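Side-chain contacts in pngf-ii (PDB 4R4X), which probably removes N-linked glycans from glycoproteins by hydrolysis, as a bacterial peptide:N-glycosidase related to PNGase F: residues A[25-29]-A[30-34]; A[78-81]-A[82-85]. All blocks are in the same frame, centred on the assembly; numbering follows the deposited sequence.

Interaction 1 (A[25-29]-A[30-34]); sequences SITNS and DKTLL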
ATOM      1  N   SER A  25     -23.523 -23.826 -17.356  1.00 16.35           N
ATOM      2  CA  SER A  25     -23.945 -24.669 -16.239  1.00 17.21           C
ATOM      3  C   SER A  25     -23.917 -26.100 -16.734  1.00 17.32           C
ATOM      4  O   SER A  25     -24.428 -26.389 -17.835  1.00 18.62           O
ATOM      5  CB  SER A  25     -25.350 -24.287 -15.767  1.00 17.53           C
ATOM      6  OG  SER A  25     -25.869 -25.174 -14.764  1.00 19.24           O
ATOM      7  N   ILE A  26     -23.315 -26.989 -15.951  1.00 17.17           N
ATOM      8  CA  ILE A  26     -23.380 -28.416 -16.217  1.00 17.80           C
ATOM      9  C   ILE A  26     -24.071 -29.088 -15.055  1.00 17.83           C
ATOM     10  O   ILE A  26     -23.669 -28.913 -13.896  1.00 17.94           O
ATOM     11  CB  ILE A  26     -21.991 -29.023 -16.434  1.00 18.65           C
ATOM     12  CG1 ILE A  26     -21.319 -28.339 -17.625  1.00 20.34           C
ATOM     13  CG2 ILE A  26     -22.110 -30.523 -16.668  1.00 18.34           C
ATOM     14  CD1 ILE A  26     -19.881 -28.749 -17.835  1.00 21.66           C
ATOM     15  N   THR A  27     -25.118 -29.856 -15.339  1.00 17.67           N
ATOM     16  CA  THR A  27     -25.972 -30.303 -14.263  1.00 17.21           C
ATOM     17  C   THR A  27     -26.613 -31.659 -14.505  1.00 17.88           C
ATOM     18  O   THR A  27     -26.924 -32.010 -15.641  1.00 18.22           O
ATOM     19  CB  THR A  27     -27.056 -29.232 -14.003  1.00 17.34           C
ATOM     20  OG1 THR A  27     -27.736 -29.532 -12.788  1.00 16.87           O
ATOM     21  CG2 THR A  27     -28.057 -29.156 -15.150  1.00 18.30           C
ATOM     22  N   ASN A  28     -26.768 -32.414 -13.427  1.00 17.85           N
ATOM     23  CA  ASN A  28     -27.585 -33.616 -13.401  1.00 19.00           C
ATOM     24  C   ASN A  28     -28.298 -33.636 -12.056  1.00 19.61           C
ATOM     25  O   ASN A  28     -28.145 -32.698 -11.263  1.00 20.07           O
ATOM     26  CB  ASN A  28     -26.743 -34.889 -13.666  1.00 19.40           C
ATOM     27  CG  ASN A  28     -25.550 -35.042 -12.720  1.00 19.65           C
ATOM     28  OD1 ASN A  28     -24.433 -35.346 -13.126  1.00 21.95           O
ATOM     29  ND2 ASN A  28     -25.788 -34.846 -11.476  1.00 19.30           N
ATOM     30  N   SER A  29     -29.055 -34.688 -11.762  1.00 20.61           N
ATOM     31  CA  SER A  29     -29.845 -34.705 -10.527  1.00 22.37           C
ATOM     32  C   SER A  29     -29.019 -34.755  -9.239  1.00 22.61           C
ATOM     33  O   SER A  29     -29.572 -34.515  -8.176  1.00 25.29           O
ATOM     34  CB  SER A  29     -30.863 -35.844 -10.546  1.00 22.41           C
ATOM     35  OG  SER A  29     -30.208 -37.097 -10.591  1.00 23.59           O
ATOM     36  N   ASP A  30     -27.723 -35.062  -9.324  1.00 23.06           N
ATOM     37  CA  ASP A  30     -26.851 -35.175  -8.130  1.00 24.68           C
ATOM     38  C   ASP A  30     -25.975 -33.940  -7.844  1.00 23.18           C
ATOM     39  O   ASP A  30     -25.760 -33.594  -6.689  1.00 20.91           O
ATOM     40  CB  ASP A  30     -25.903 -36.373  -8.267  1.00 28.14           C
ATOM     41  CG  ASP A  30     -26.642 -37.696  -8.426  1.00 31.58           C
ATOM     42  OD1 ASP A  30     -27.490 -37.999  -7.566  1.00 34.39           O
ATOM     43  OD2 ASP A  30     -26.367 -38.419  -9.405  1.00 34.27           O
ATOM     44  N   LYS A  31     -25.466 -33.313  -8.901  1.00 22.21           N
ATOM     45  CA  LYS A  31     -24.459 -32.247  -8.811  1.00 23.55           C
ATOM     46  C   LYS A  31     -24.672 -31.225  -9.917  1.00 21.30           C
ATOM     47  O   LYS A  31     -25.036 -31.605 -11.029  1.00 19.99           O
ATOM     48  CB  LYS A  31     -23.055 -32.819  -9.032  1.00 26.28           C
ATOM     49  CG  LYS A  31     -22.574 -33.828  -8.015  1.00 30.50           C
ATOM     50  CD  LYS A  31     -22.002 -33.128  -6.800  1.00 34.29           C
ATOM     51  CE  LYS A  31     -22.026 -34.019  -5.577  1.00 35.77           C
ATOM     52  NZ  LYS A  31     -21.153 -33.374  -4.563  1.00 36.18           N
ATOM     53  N   THR A  32     -24.410 -29.950  -9.639  1.00 20.21           N
ATOM     54  CA  THR A  32     -24.267 -28.976 -10.728  1.00 19.98           C
ATOM     55  C   THR A  32     -23.024 -28.112 -10.571  1.00 19.86           C
ATOM     56  O   THR A  32     -22.605 -27.774  -9.451  1.00 19.05           O
ATOM     57  CB  THR A  32     -25.533 -28.110 -11.016  1.00 22.49           C
ATOM     58  OG1 THR A  32     -25.330 -26.716 -10.729  1.00 28.45           O
ATOM     59  CG2 THR A  32     -26.698 -28.604 -10.328  1.00 20.58           C
ATOM     60  N   LEU A  33     -22.429 -27.809 -11.716  1.00 18.17           N
ATOM     61  CA  LEU A  33     -21.195 -27.048 -11.814  1.00 18.96           C
ATOM     62  C   LEU A  33     -21.495 -25.772 -12.588  1.00 18.33           C
ATOM     63  O   LEU A  33     -22.151 -25.826 -13.619  1.00 18.62           O
ATOM     64  CB  LEU A  33     -20.127 -27.888 -12.521  1.00 19.85           C
ATOM     65  CG  LEU A  33     -18.879 -27.117 -12.947  1.00 21.69           C
ATOM     66  CD1 LEU A  33     -18.079 -26.831 -11.708  1.00 22.45           C
ATOM     67  CD2 LEU A  33     -18.065 -27.903 -13.971  1.00 22.42           C
ATOM     68  N   LEU A  34     -21.067 -24.626 -12.057  1.00 17.49           N
ATOM     69  CA  LEU A  34     -21.263 -23.356 -12.713  1.00 18.08           C
ATOM     70  C   LEU A  34     -19.927 -22.677 -12.979  1.00 17.72           C
ATOM     71  O   LEU A  34     -19.133 -22.403 -12.061  1.00 17.75           O
ATOM     72  CB  LEU A  34     -22.196 -22.458 -11.890  1.00 18.45           C
ATOM     73  CG  LEU A  34     -22.350 -21.007 -12.360  1.00 19.89           C
ATOM     74  CD1 LEU A  34     -22.935 -20.907 -13.769  1.00 19.30           C
ATOM     75  CD2 LEU A  34     -23.202 -20.237 -11.354  1.00 21.07           C
TER
HETATM   76  O   HOH W   1     -29.924 -38.665  -8.289  1.00 35.71           O
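Ile-26 and Leu-33 face each other as an antiparallel hydrogen-bonded pair, with Ile-26 N to Leu-33 O at 2.9 Å and Leu-33 N to Ile-26 O at 2.7 Å. Both bonds are nearly straight, 168° and 170° at the hydrogen. Asn-28 N to Lys-31 O, at 3.1 Å, closes the beta hairpin, whose two-residue turn is Ser-29 and Asp-30. The paired strands are the tight part. On the Ile-26 face, the branch tip CD1 of Ile-26 lies 4.4 Å from Leu-33 CD2, and the Leu-33 side chain also packs on Val-50 of strand 48-54. On the reverse face Thr-27 and Thr-32 lie side by side. Thr-27 OG1, carried anti to the backbone N (chi1 -169°), hydrogen-bonds to Lys-122 O, so this buried hydroxyl has its partner outside the hairpin. The turn is looser and partly exposed: no direct bond joins the side chains of Ser-29 and Asp-30. Instead one water lies 2.8 Å from Ser-29 OG and donates to Asp-30 OD1 at 2.6 Å. The chemistry therefore divides: straight backbone bonds set the strand register, whereas at the turn water mediates between a hydroxyl and a carboxylate, which also forms a weak, long ion pair with Lys-56.

Interaction 2 (A[78-81]-A[82-85]); sequences TILA and KQEF
Gln-83 N donates to Leu-80 O at 3.0 Å, closing a short helical turn with long, bent backbone bonds; the amide approaches from above the carbonyl plane, 53° out of it. One step earlier Lys-82 N divides its hydrogen between Thr-78 O and Ile-79 O, both weak bonds at 3.3 Å. The Lys-82 side chain runs straight back along the turn toward Thr-78. Its first torsion (chi1 -69°) sets Lys-82 CG beside the backbone N, 3.4 Å from Thr-78 O. The extended chain beyond (chi2 to chi4 all near 180°) carries Lys-82 NZ to Thr-78 OG1, where it donates a hydrogen bond of 3.2 Å. The main partner of that hydroxyl is Asp-76 OD1; since OG1 accepts from Lys-82, it probably donates to the carboxylate. Gln-83 runs alongside Leu-80, with Gln-83 CG 3.6 Å from Leu-80 O and Gln-83 NE2 4.0 Å from the methyl CD2 of Leu-80. Both ends of its amide are used elsewhere: OE1 accepts from Gly-129 N and NE2 donates to Ile-127 O, which ties the turn to a neighbouring loop. The arrangement is that of a single-turn helical connection between strands 70-76 and 86-94 in the N-terminal domain.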
ATOM      1  N   THR A  78     -26.882 -23.418   3.703  1.00 24.00           N
ATOM      2  CA  THR A  78     -28.040 -22.586   4.005  1.00 27.10           C
ATOM      3  C   THR A  78     -28.357 -21.561   2.920  1.00 25.88           C
ATOM      4  O   THR A  78     -29.360 -20.851   3.026  1.00 25.19           O
ATOM      5  CB  THR A  78     -27.849 -21.802   5.323  1.00 28.71           C
ATOM      6  OG1 THR A  78     -26.855 -20.774   5.152  1.00 31.45           O
ATOM      7  CG2 THR A  78     -27.447 -22.731   6.457  1.00 30.67           C
ATOM      8  N   ILE A  79     -27.514 -21.461   1.885  1.00 23.28           N
ATOM      9  CA  ILE A  79     -27.658 -20.369   0.913  1.00 23.35           C
ATOM     10  C   ILE A  79     -28.987 -20.420   0.134  1.00 22.10           C
ATOM     11  O   ILE A  79     -29.694 -19.418   0.016  1.00 22.51           O
ATOM     12  CB  ILE A  79     -26.480 -20.355  -0.099  1.00 25.37           C
ATOM     13  CG1 ILE A  79     -25.173 -20.008   0.629  1.00 27.02           C
ATOM     14  CG2 ILE A  79     -26.753 -19.359  -1.223  1.00 25.58           C
ATOM     15  CD1 ILE A  79     -23.983 -19.782  -0.291  1.00 28.88           C
ATOM     16  N   LEU A  80     -29.301 -21.585  -0.415  1.00 21.59           N
ATOM     17  CA  LEU A  80     -30.506 -21.734  -1.241  1.00 22.47           C
ATOM     18  C   LEU A  80     -31.760 -21.453  -0.410  1.00 23.28           C
ATOM     19  O   LEU A  80     -32.610 -20.683  -0.827  1.00 22.17           O
ATOM     20  CB  LEU A  80     -30.562 -23.136  -1.865  1.00 21.36           C
ATOM     21  CG  LEU A  80     -29.395 -23.416  -2.817  1.00 21.72           C
ATOM     22  CD1 LEU A  80     -29.592 -24.726  -3.554  1.00 21.93           C
ATOM     23  CD2 LEU A  80     -29.212 -22.253  -3.774  1.00 21.79           C
ATOM     24  N   ALA A  81     -31.832 -22.044   0.783  1.00 24.09           N
ATOM     25  CA  ALA A  81     -32.995 -21.875   1.670  1.00 25.41           C
ATOM     26  C   ALA A  81     -33.294 -20.405   1.978  1.00 24.98           C
ATOM     27  O   ALA A  81     -34.452 -20.033   2.104  1.00 24.49           O
ATOM     28  CB  ALA A  81     -32.793 -22.669   2.966  1.00 26.88           C
ATOM     29  N   LYS A  82     -32.260 -19.561   2.048  1.00 24.96           N
ATOM     30  CA  LYS A  82     -32.447 -18.144   2.351  1.00 24.01           C
ATOM     31  C   LYS A  82     -32.986 -17.281   1.214  1.00 24.11           C
ATOM     32  O   LYS A  82     -33.409 -16.161   1.456  1.00 23.21           O
ATOM     33  CB  LYS A  82     -31.147 -17.528   2.867  1.00 25.69           C
ATOM     34  CG  LYS A  82     -30.753 -18.034   4.249  1.00 27.08           C
ATOM     35  CD  LYS A  82     -29.353 -17.571   4.624  1.00 27.69           C
ATOM     36  CE  LYS A  82     -28.963 -18.117   5.983  1.00 28.70           C
ATOM     37  NZ  LYS A  82     -27.536 -17.851   6.262  1.00 29.51           N
ATOM     38  N   GLN A  83     -32.957 -17.768  -0.022  1.00 22.62           N
ATOM     39  CA  GLN A  83     -33.419 -16.947  -1.147  1.00 23.21           C
ATOM     40  C   GLN A  83     -34.919 -16.788  -0.992  1.00 23.38           C
ATOM     41  O   GLN A  83     -35.588 -17.756  -0.673  1.00 24.09           O
ATOM     42  CB  GLN A  83     -33.083 -17.618  -2.494  1.00 21.22           C
ATOM     43  CG  GLN A  83     -31.581 -17.784  -2.672  1.00 21.30           C
ATOM     44  CD  GLN A  83     -31.170 -18.314  -4.034  1.00 21.05           C
ATOM     45  OE1 GLN A  83     -32.003 -18.688  -4.870  1.00 19.43           O
ATOM     46  NE2 GLN A  83     -29.864 -18.318  -4.271  1.00 19.25           N
ATOM     47  N   GLU A  84     -35.421 -15.582  -1.210  1.00 25.37           N
ATOM     48  CA  GLU A  84     -36.850 -15.282  -1.119  1.00 28.75           C
ATOM     49  C   GLU A  84     -37.385 -14.878  -2.478  1.00 26.58           C
ATOM     50  O   GLU A  84     -37.000 -13.837  -2.998  1.00 26.38           O
ATOM     51  CB  GLU A  84     -37.083 -14.103  -0.180  1.00 32.82           C
ATOM     52  CG  GLU A  84     -36.975 -14.427   1.291  1.00 37.67           C
ATOM     53  CD  GLU A  84     -37.451 -13.265   2.156  1.00 43.66           C
ATOM     54  OE1 GLU A  84     -36.712 -12.263   2.289  1.00 47.06           O
ATOM     55  OE2 GLU A  84     -38.575 -13.349   2.695  1.00 49.59           O
ATOM     56  N   PHE A  85     -38.284 -15.688  -3.027  1.00 25.28           N
ATOM     57  CA  PHE A  85     -38.923 -15.410  -4.313  1.00 26.26           C
ATOM     58  C   PHE A  85     -40.427 -15.162  -4.190  1.00 27.28           C
ATOM     59  O   PHE A  85     -41.099 -15.791  -3.371  1.00 27.89           O
ATOM     60  CB  PHE A  85     -38.653 -16.559  -5.288  1.00 26.43           C
ATOM     61  CG  PHE A  85     -37.283 -16.507  -5.878  1.00 25.69           C
ATOM     62  CD1 PHE A  85     -37.018 -15.693  -6.970  1.00 25.90           C
ATOM     63  CD2 PHE A  85     -36.241 -17.234  -5.317  1.00 26.70           C
ATOM     64  CE1 PHE A  85     -35.737 -15.614  -7.499  1.00 26.16           C
ATOM     65  CE2 PHE A  85     -34.960 -17.154  -5.842  1.00 24.60           C
ATOM     66  CZ  PHE A  85     -34.709 -16.346  -6.926  1.00 24.88           C
TER

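From the N terminus, interaction 1 comes first, closing the tight hairpin between strands 23-27 and 31-36; the chain then passes through strands 48-54, 59-65 and 70-76 before reaching interaction 2, a helical turn leading into strand 86-94. The two are in series: each closes on itself, and neither nests within nor crosses the other. The centres of interaction 1 and interaction 2 lie about 18 Å apart, and the nearest atoms of interaction 1 and interaction 2 are about 8 Å apart, so they do not touch. They are connected through successive antiparallel strands from 23-27 to 70-76. Interaction 1 joins adjacent strands, whereas residues 78-85 link strand 70-76 to strand 86-94, all within the N-terminal domain.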